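Local coordinates for protein ferredoxin (PDB 3LMF) that is of unknown function but probably binds copper ions through cysteines that line the core of a four-helix bundle, at residues L46-N51 with A78-A83; N19-T24 with E54-S59. All blocks are in the same frame, centred on the assembly; numbering follows the deposited sequence.

Contact 1: residues L46-N51 with A78-A83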
ATOM      1  N   LEU A  46     -14.370 -12.485  -2.665  1.00 31.88           N
ATOM      2  CA  LEU A  46     -13.567 -11.399  -3.210  1.00 28.81           C
ATOM      3  C   LEU A  46     -12.879 -10.597  -2.100  1.00 26.58           C
ATOM      4  O   LEU A  46     -11.685 -10.322  -2.202  1.00 29.25           O
ATOM      5  CB  LEU A  46     -14.428 -10.487  -4.088  1.00 34.83           C
ATOM      6  CG  LEU A  46     -13.631  -9.758  -5.172  1.00 32.81           C
ATOM      7  CD1 LEU A  46     -13.014 -10.773  -6.135  1.00 30.20           C
ATOM      8  CD2 LEU A  46     -14.546  -8.811  -5.921  1.00 39.87           C
ATOM      9  N   ARG A  47     -13.612 -10.239  -1.043  1.00 20.09           N
ATOM     10  CA  ARG A  47     -13.008  -9.500   0.066  1.00 22.47           C
ATOM     11  C   ARG A  47     -11.789 -10.250   0.563  1.00 22.15           C
ATOM     12  O   ARG A  47     -10.718  -9.673   0.764  1.00 22.69           O
ATOM     13  CB  ARG A  47     -13.937  -9.369   1.273  1.00 20.71           C
ATOM     14  CG  ARG A  47     -15.065  -8.394   1.176  1.00 35.96           C
ATOM     15  CD  ARG A  47     -15.565  -8.059   2.578  1.00 25.36           C
ATOM     16  NE  ARG A  47     -16.829  -7.341   2.532  1.00 39.50           N
ATOM     17  CZ  ARG A  47     -18.019  -7.928   2.503  1.00 45.41           C
ATOM     18  NH1 ARG A  47     -18.110  -9.252   2.527  1.00 50.84           N
ATOM     19  NH2 ARG A  47     -19.119  -7.191   2.425  1.00 57.75           N
ATOM     20  N   LEU A  48     -11.973 -11.545   0.792  1.00 19.76           N
ATOM     21  CA  LEU A  48     -10.892 -12.378   1.295  1.00 21.51           C
ATOM     22  C   LEU A  48      -9.709 -12.323   0.338  1.00 19.99           C
ATOM     23  O   LEU A  48      -8.565 -12.174   0.758  1.00 23.06           O
ATOM     24  CB  LEU A  48     -11.371 -13.822   1.464  1.00 20.11           C
ATOM     25  CG  LEU A  48     -10.460 -14.732   2.293  1.00 32.54           C
ATOM     26  CD1 LEU A  48     -10.105 -14.059   3.612  1.00 26.87           C
ATOM     27  CD2 LEU A  48     -11.174 -16.055   2.544  1.00 35.93           C
HETATM   28  N   MSE A  49     -10.001 -12.424  -0.951  1.00 18.74           N
HETATM   29  CA  MSE A  49      -8.970 -12.387  -1.966  1.00 27.02           C
HETATM   30  C   MSE A  49      -8.133 -11.115  -1.841  1.00 23.84           C
HETATM   31  O   MSE A  49      -6.901 -11.173  -1.828  1.00 23.83           O
HETATM   32  CB  MSE A  49      -9.605 -12.445  -3.347  1.00 34.94           C
HETATM   33  CG  MSE A  49      -8.721 -13.088  -4.369  1.00 58.65           C
HETATM   34 SE   MSE A  49      -8.607 -14.996  -4.071  1.00 50.61          SE
HETATM   35  CE  MSE A  49      -8.296 -15.475  -5.915  1.00 59.29           C
HETATM   36  N   MSE A  50      -8.806  -9.970  -1.745  1.00 21.43           N
HETATM   37  CA  MSE A  50      -8.124  -8.688  -1.618  1.00 19.02           C
HETATM   38  C   MSE A  50      -7.426  -8.552  -0.269  1.00 22.84           C
HETATM   39  O   MSE A  50      -6.336  -7.978  -0.182  1.00 18.40           O
HETATM   40  CB  MSE A  50      -9.114  -7.531  -1.818  1.00 19.23           C
HETATM   41  CG  MSE A  50      -9.700  -7.446  -3.224  1.00 17.20           C
HETATM   42 SE   MSE A  50      -8.329  -7.365  -4.603  1.00 44.42          SE
HETATM   43  CE  MSE A  50      -7.531  -5.670  -4.105  1.00 38.10           C
ATOM     44  N   ASN A  51      -8.055  -9.073   0.782  1.00 17.37           N
ATOM     45  CA  ASN A  51      -7.475  -9.021   2.124  1.00 17.60           C
ATOM     46  C   ASN A  51      -6.171  -9.799   2.111  1.00 16.81           C
ATOM     47  O   ASN A  51      -5.154  -9.342   2.623  1.00 22.48           O
ATOM     48  CB  ASN A  51      -8.417  -9.656   3.151  1.00 20.36           C
ATOM     49  CG  ASN A  51      -9.605  -8.775   3.483  1.00 25.11           C
ATOM     50  OD1 ASN A  51     -10.533  -9.201   4.171  1.00 24.76           O
ATOM     51  ND2 ASN A  51      -9.579  -7.541   3.005  1.00 25.98           N
ATOM     52  N   ALA A  78      -0.553 -15.808   7.840  1.00 23.16           N
ATOM     53  CA  ALA A  78      -0.767 -17.246   7.638  1.00 20.74           C
ATOM     54  C   ALA A  78      -2.236 -17.613   7.817  1.00 21.83           C
ATOM     55  O   ALA A  78      -2.782 -18.417   7.064  1.00 22.53           O
ATOM     56  CB  ALA A  78       0.084 -18.053   8.610  1.00 19.47           C
ATOM     57  N   GLU A  79      -2.872 -17.010   8.814  1.00 26.04           N
ATOM     58  CA  GLU A  79      -4.271 -17.280   9.096  1.00 30.35           C
ATOM     59  C   GLU A  79      -5.159 -16.867   7.915  1.00 32.62           C
ATOM     60  O   GLU A  79      -6.041 -17.621   7.505  1.00 34.06           O
ATOM     61  CB  GLU A  79      -4.686 -16.535  10.361  1.00 26.93           C
ATOM     62  CG  GLU A  79      -5.928 -17.072  11.024  1.00 50.62           C
ATOM     63  CD  GLU A  79      -6.172 -16.432  12.379  1.00 58.19           C
ATOM     64  OE1 GLU A  79      -5.236 -16.427  13.207  1.00 57.07           O
ATOM     65  OE2 GLU A  79      -7.295 -15.939  12.616  1.00 67.44           O
ATOM     66  N   ILE A  80      -4.912 -15.681   7.366  1.00 26.01           N
ATOM     67  CA  ILE A  80      -5.691 -15.178   6.238  1.00 24.44           C
ATOM     68  C   ILE A  80      -5.436 -15.989   4.968  1.00 16.04           C
ATOM     69  O   ILE A  80      -6.349 -16.223   4.183  1.00 16.51           O
ATOM     70  CB  ILE A  80      -5.379 -13.682   5.989  1.00 28.85           C
ATOM     71  CG1 ILE A  80      -5.784 -12.878   7.219  1.00 22.22           C
ATOM     72  CG2 ILE A  80      -6.101 -13.182   4.749  1.00 23.11           C
ATOM     73  CD1 ILE A  80      -5.284 -11.449   7.227  1.00 28.79           C
ATOM     74  N   CYS A  81      -4.195 -16.422   4.776  1.00 19.38           N
ATOM     75  CA  CYS A  81      -3.847 -17.227   3.610  1.00 22.68           C
ATOM     76  C   CYS A  81      -4.582 -18.571   3.641  1.00 28.88           C
ATOM     77  O   CYS A  81      -5.084 -19.026   2.611  1.00 23.60           O
ATOM     78  CB  CYS A  81      -2.332 -17.466   3.547  1.00 25.18           C
ATOM     79  SG  CYS A  81      -1.341 -16.008   3.038  1.00 28.44           S
ATOM     80  N   ASP A  82      -4.638 -19.209   4.814  1.00 28.69           N
ATOM     81  CA  ASP A  82      -5.330 -20.491   4.950  1.00 21.40           C
ATOM     82  C   ASP A  82      -6.802 -20.331   4.617  1.00 20.58           C
ATOM     83  O   ASP A  82      -7.390 -21.175   3.941  1.00 21.34           O
ATOM     84  CB  ASP A  82      -5.218 -21.060   6.370  1.00 27.09           C
ATOM     85  CG  ASP A  82      -3.894 -21.759   6.628  1.00 37.95           C
ATOM     86  OD1 ASP A  82      -3.453 -22.566   5.776  1.00 43.33           O
ATOM     87  OD2 ASP A  82      -3.303 -21.518   7.703  1.00 45.78           O
ATOM     88  N   ALA A  83      -7.408 -19.259   5.109  1.00 16.48           N
ATOM     89  CA  ALA A  83      -8.817 -19.036   4.829  1.00 23.99           C
ATOM     90  C   ALA A  83      -9.018 -18.773   3.337  1.00 25.73           C
ATOM     91  O   ALA A  83      -9.953 -19.295   2.738  1.00 29.29           O
ATOM     92  CB  ALA A  83      -9.351 -17.865   5.663  1.00 18.63           C
TER

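Contact 2: residues N19-T24 with E54-S59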
ATOM      1  N   ASN A  19       5.491 -12.533  -1.596  1.00 20.51           N
ATOM      2  CA  ASN A  19       5.482 -11.744  -2.832  1.00 20.78           C
ATOM      3  C   ASN A  19       4.720 -12.492  -3.927  1.00 19.02           C
ATOM      4  O   ASN A  19       3.905 -11.903  -4.635  1.00 26.21           O
ATOM      5  CB  ASN A  19       6.926 -11.436  -3.284  1.00 18.47           C
ATOM      6  CG  ASN A  19       6.995 -10.516  -4.512  1.00 24.31           C
ATOM      7  OD1 ASN A  19       6.321  -9.495  -4.584  1.00 31.55           O
ATOM      8  ND2 ASN A  19       7.831 -10.881  -5.471  1.00 38.99           N
ATOM      9  N   HIS A  20       4.968 -13.791  -4.051  1.00 21.57           N
ATOM     10  CA  HIS A  20       4.289 -14.593  -5.068  1.00 23.11           C
ATOM     11  C   HIS A  20       2.786 -14.685  -4.800  1.00 18.06           C
ATOM     12  O   HIS A  20       1.973 -14.505  -5.703  1.00 25.23           O
ATOM     13  CB  HIS A  20       4.893 -16.006  -5.119  1.00 26.19           C
ATOM     14  CG  HIS A  20       4.286 -16.887  -6.167  1.00 33.89           C
ATOM     15  ND1 HIS A  20       4.489 -16.690  -7.516  1.00 40.59           N
ATOM     16  CD2 HIS A  20       3.463 -17.959  -6.064  1.00 37.42           C
ATOM     17  CE1 HIS A  20       3.815 -17.599  -8.198  1.00 35.66           C
ATOM     18  NE2 HIS A  20       3.183 -18.380  -7.341  1.00 33.93           N
ATOM     19  N   CYS A  21       2.422 -14.957  -3.553  1.00 19.06           N
ATOM     20  CA  CYS A  21       1.017 -15.080  -3.175  1.00 19.63           C
ATOM     21  C   CYS A  21       0.286 -13.752  -3.298  1.00 18.27           C
ATOM     22  O   CYS A  21      -0.896 -13.705  -3.661  1.00 18.00           O
ATOM     23  CB  CYS A  21       0.899 -15.613  -1.738  1.00  7.85           C
ATOM     24  SG  CYS A  21      -0.802 -15.883  -1.163  1.00 23.32           S
ATOM     25  N   TYR A  22       0.972 -12.665  -2.980  1.00 20.27           N
ATOM     26  CA  TYR A  22       0.337 -11.359  -3.094  1.00 18.44           C
ATOM     27  C   TYR A  22       0.035 -11.081  -4.571  1.00 15.51           C
ATOM     28  O   TYR A  22      -1.079 -10.702  -4.917  1.00 21.80           O
ATOM     29  CB  TYR A  22       1.240 -10.286  -2.462  1.00 19.61           C
ATOM     30  CG  TYR A  22       1.439  -9.022  -3.257  1.00 23.49           C
ATOM     31  CD1 TYR A  22       0.368  -8.196  -3.591  1.00 25.11           C
ATOM     32  CD2 TYR A  22       2.715  -8.623  -3.621  1.00 29.12           C
ATOM     33  CE1 TYR A  22       0.572  -6.997  -4.264  1.00 28.38           C
ATOM     34  CE2 TYR A  22       2.932  -7.435  -4.290  1.00 30.32           C
ATOM     35  CZ  TYR A  22       1.863  -6.624  -4.607  1.00 33.37           C
ATOM     36  OH  TYR A  22       2.101  -5.430  -5.242  1.00 37.68           O
ATOM     37  N   ARG A  23       1.010 -11.304  -5.443  1.00 15.42           N
ATOM     38  CA  ARG A  23       0.796 -11.075  -6.863  1.00 20.03           C
ATOM     39  C   ARG A  23      -0.335 -11.938  -7.426  1.00 20.19           C
ATOM     40  O   ARG A  23      -1.189 -11.452  -8.167  1.00 20.63           O
ATOM     41  CB  ARG A  23       2.091 -11.326  -7.636  1.00 15.95           C
ATOM     42  CG  ARG A  23       3.116 -10.231  -7.405  1.00 18.12           C
ATOM     43  CD  ARG A  23       4.442 -10.549  -8.038  1.00 24.43           C
ATOM     44  NE  ARG A  23       4.304 -10.907  -9.439  1.00 31.92           N
ATOM     45  CZ  ARG A  23       5.321 -10.998 -10.289  1.00 34.91           C
ATOM     46  NH1 ARG A  23       5.099 -11.344 -11.551  1.00 31.39           N
ATOM     47  NH2 ARG A  23       6.553 -10.731  -9.881  1.00 32.05           N
ATOM     48  N   THR A  24      -0.333 -13.213  -7.057  1.00 22.17           N
ATOM     49  CA  THR A  24      -1.341 -14.164  -7.506  1.00 14.92           C
ATOM     50  C   THR A  24      -2.746 -13.796  -7.021  1.00 20.75           C
ATOM     51  O   THR A  24      -3.692 -13.804  -7.798  1.00 28.26           O
ATOM     52  CB  THR A  24      -0.991 -15.595  -7.021  1.00 21.92           C
ATOM     53  OG1 THR A  24       0.290 -15.969  -7.541  1.00 24.18           O
ATOM     54  CG2 THR A  24      -2.034 -16.610  -7.491  1.00 21.94           C
ATOM     55  N   GLU A  54      -3.463  -7.947   0.390  1.00 16.25           N
ATOM     56  CA  GLU A  54      -3.074  -6.850   1.270  1.00 15.18           C
ATOM     57  C   GLU A  54      -2.130  -7.316   2.381  1.00 17.96           C
ATOM     58  O   GLU A  54      -1.021  -6.806   2.512  1.00 17.83           O
ATOM     59  CB  GLU A  54      -4.323  -6.233   1.904  1.00 25.39           C
ATOM     60  CG  GLU A  54      -4.064  -5.025   2.792  1.00 28.14           C
ATOM     61  CD  GLU A  54      -3.678  -3.800   1.999  1.00 43.51           C
ATOM     62  OE1 GLU A  54      -3.542  -2.712   2.601  1.00 42.12           O
ATOM     63  OE2 GLU A  54      -3.504  -3.922   0.765  1.00 53.74           O
ATOM     64  N   ILE A  55      -2.576  -8.281   3.185  1.00 12.33           N
ATOM     65  CA  ILE A  55      -1.758  -8.786   4.276  1.00 11.73           C
ATOM     66  C   ILE A  55      -0.424  -9.354   3.774  1.00 14.33           C
ATOM     67  O   ILE A  55       0.610  -9.118   4.394  1.00 21.84           O
ATOM     68  CB  ILE A  55      -2.515  -9.856   5.129  1.00 14.81           C
ATOM     69  CG1 ILE A  55      -1.773 -10.098   6.451  1.00 23.86           C
ATOM     70  CG2 ILE A  55      -2.588 -11.174   4.386  1.00 12.93           C
ATOM     71  CD1 ILE A  55      -1.567  -8.848   7.309  1.00 19.25           C
ATOM     72  N   CYS A  56      -0.423 -10.066   2.648  1.00 13.62           N
ATOM     73  CA  CYS A  56       0.836 -10.612   2.136  1.00 14.21           C
ATOM     74  C   CYS A  56       1.792  -9.484   1.763  1.00 20.22           C
ATOM     75  O   CYS A  56       2.996  -9.567   2.010  1.00 21.40           O
ATOM     76  CB  CYS A  56       0.595 -11.508   0.920  1.00 16.02           C
ATOM     77  SG  CYS A  56      -0.175 -13.090   1.321  1.00 23.60           S
ATOM     78  N   GLN A  57       1.249  -8.422   1.181  1.00 20.78           N
ATOM     79  CA  GLN A  57       2.055  -7.272   0.785  1.00 24.43           C
ATOM     80  C   GLN A  57       2.631  -6.582   2.018  1.00 20.00           C
ATOM     81  O   GLN A  57       3.745  -6.066   1.989  1.00 23.31           O
ATOM     82  CB  GLN A  57       1.196  -6.292  -0.020  1.00 17.88           C
ATOM     83  CG  GLN A  57       1.974  -5.224  -0.756  1.00 37.26           C
ATOM     84  CD  GLN A  57       1.121  -4.501  -1.792  1.00 45.61           C
ATOM     85  OE1 GLN A  57       1.583  -3.571  -2.446  1.00 54.89           O
ATOM     86  NE2 GLN A  57      -0.129  -4.934  -1.945  1.00 50.38           N
ATOM     87  N   THR A  58       1.864  -6.581   3.101  1.00 20.02           N
ATOM     88  CA  THR A  58       2.307  -5.966   4.347  1.00 19.83           C
ATOM     89  C   THR A  58       3.443  -6.798   4.950  1.00 16.19           C
ATOM     90  O   THR A  58       4.475  -6.264   5.355  1.00 16.28           O
ATOM     91  CB  THR A  58       1.122  -5.842   5.340  1.00 22.47           C
ATOM     92  OG1 THR A  58       0.125  -4.984   4.772  1.00 19.86           O
ATOM     93  CG2 THR A  58       1.576  -5.267   6.675  1.00 16.43           C
ATOM     94  N   SER A  59       3.253  -8.109   4.989  1.00 14.85           N
ATOM     95  CA  SER A  59       4.276  -9.013   5.518  1.00 17.72           C
ATOM     96  C   SER A  59       5.557  -8.848   4.706  1.00 18.22           C
ATOM     97  O   SER A  59       6.649  -8.746   5.261  1.00 23.86           O
ATOM     98  CB  SER A  59       3.788 -10.458   5.430  1.00 17.80           C
ATOM     99  OG  SER A  59       2.659 -10.644   6.280  1.00 30.11           O
TER

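Contact 1: residues L46-N51 with A78-A83
N51 and I80 mark the nearest backbone approach between the helical segments L46-N51 and A78-A83, their CA atoms 7.6 Å apart. The axes come within 9.6 Å and run roughly antiparallel, at 142°, a spacing wide enough that aliphatic ends have to bridge it. L48 does most of the bridging. Its CB points at the other helix, and with CG anti to the backbone N (chi1 -166°) the branch is placed so that its two methyls meet different residues. CD2 reaches the backbone of A83, with L48 CD2 3.5 Å from A83 O and 4.0 Å from A83 CB; CD1 turns to the branch methyl of I80, with L48 CD1 to I80 CG2 at 4.3 Å. That same I80 CG2 rests 4.3 Å from N51 C, so one methyl touches both a leucine tip and the main chain of the neighbouring helix. N51 itself spends its amide elsewhere: OD1 bonds S67 OG and ND2 bonds S65 OG, both of the second subunit, so each end of the buried carboxamide is satisfied across the interface. F69 of that subunit packs on L48 and A83, and its F62 on I80. C81, pointing away from L46-N51, instead touches C52 in the interior. The arrangement is plain aliphatic packing of neighbouring antiparallel helices in a four-helix bundle, the fold of the Csp family, with cysteines turned to the core.

Contact 2: residues N19-T24 with E54-S59
Y22 and C56 meet CB to CB at 3.7 Å where segments N19-T24 and E54-S59 pack as antiparallel helices of the four-helix bundle, 8.2 Å between axes and 150° apart in direction. Beside them C21 SG lies 3.8 Å from C56 SG, a contact of unlinked thiols. The Y22 ring takes Q57 over one face, with Q57 CG 4.1 Å from the ring centroid in a CH-pi contact; farther out, the side-chain amide stacks on the ring at 27° between planes. The phenol OH hydrogen-bonds N61 OD1 of the fourth subunit. Replacing Y22 by an alanine would remove the ring beside Q57 and is likely to let the Q57 amide turn more freely and leave N61 of the fourth subunit without its phenol partner. In the next shell, C101 and C104 pack on C21, and C77 on C56, so thiols from all four helices gather in the core, consistent with copper binding as in Csp relatives. Behind the interface, H20 O accepts T24 N and, from the opposite face of its carbonyl plane, T24 OG1, with T24 OG1 to H20 O at 2.9 Å.

Overall arrangement
Helix 43-64 serves both contacts, facing helix 70-90 in contact 1 and helix 8-36 in contact 2, with centres about 10 Å apart. They meet directly in the cysteine core: C81 SG of contact 1 lies 3.6 Å from C56 SG and 4.2 Å from C21 SG of contact 2. A second touch is I80 CD1 on I55 CB, 3.8 Å. Both contacts are buried, but contact 1 joins its helices mainly through aliphatic groups and contact 2 through thiols and a tyrosine-glutamine stack. The shared thiol cluster would be the likely place for copper, as in Csp relatives. Both contacts touch the second subunit; contact 1 also reaches the third and contact 2 the fourth.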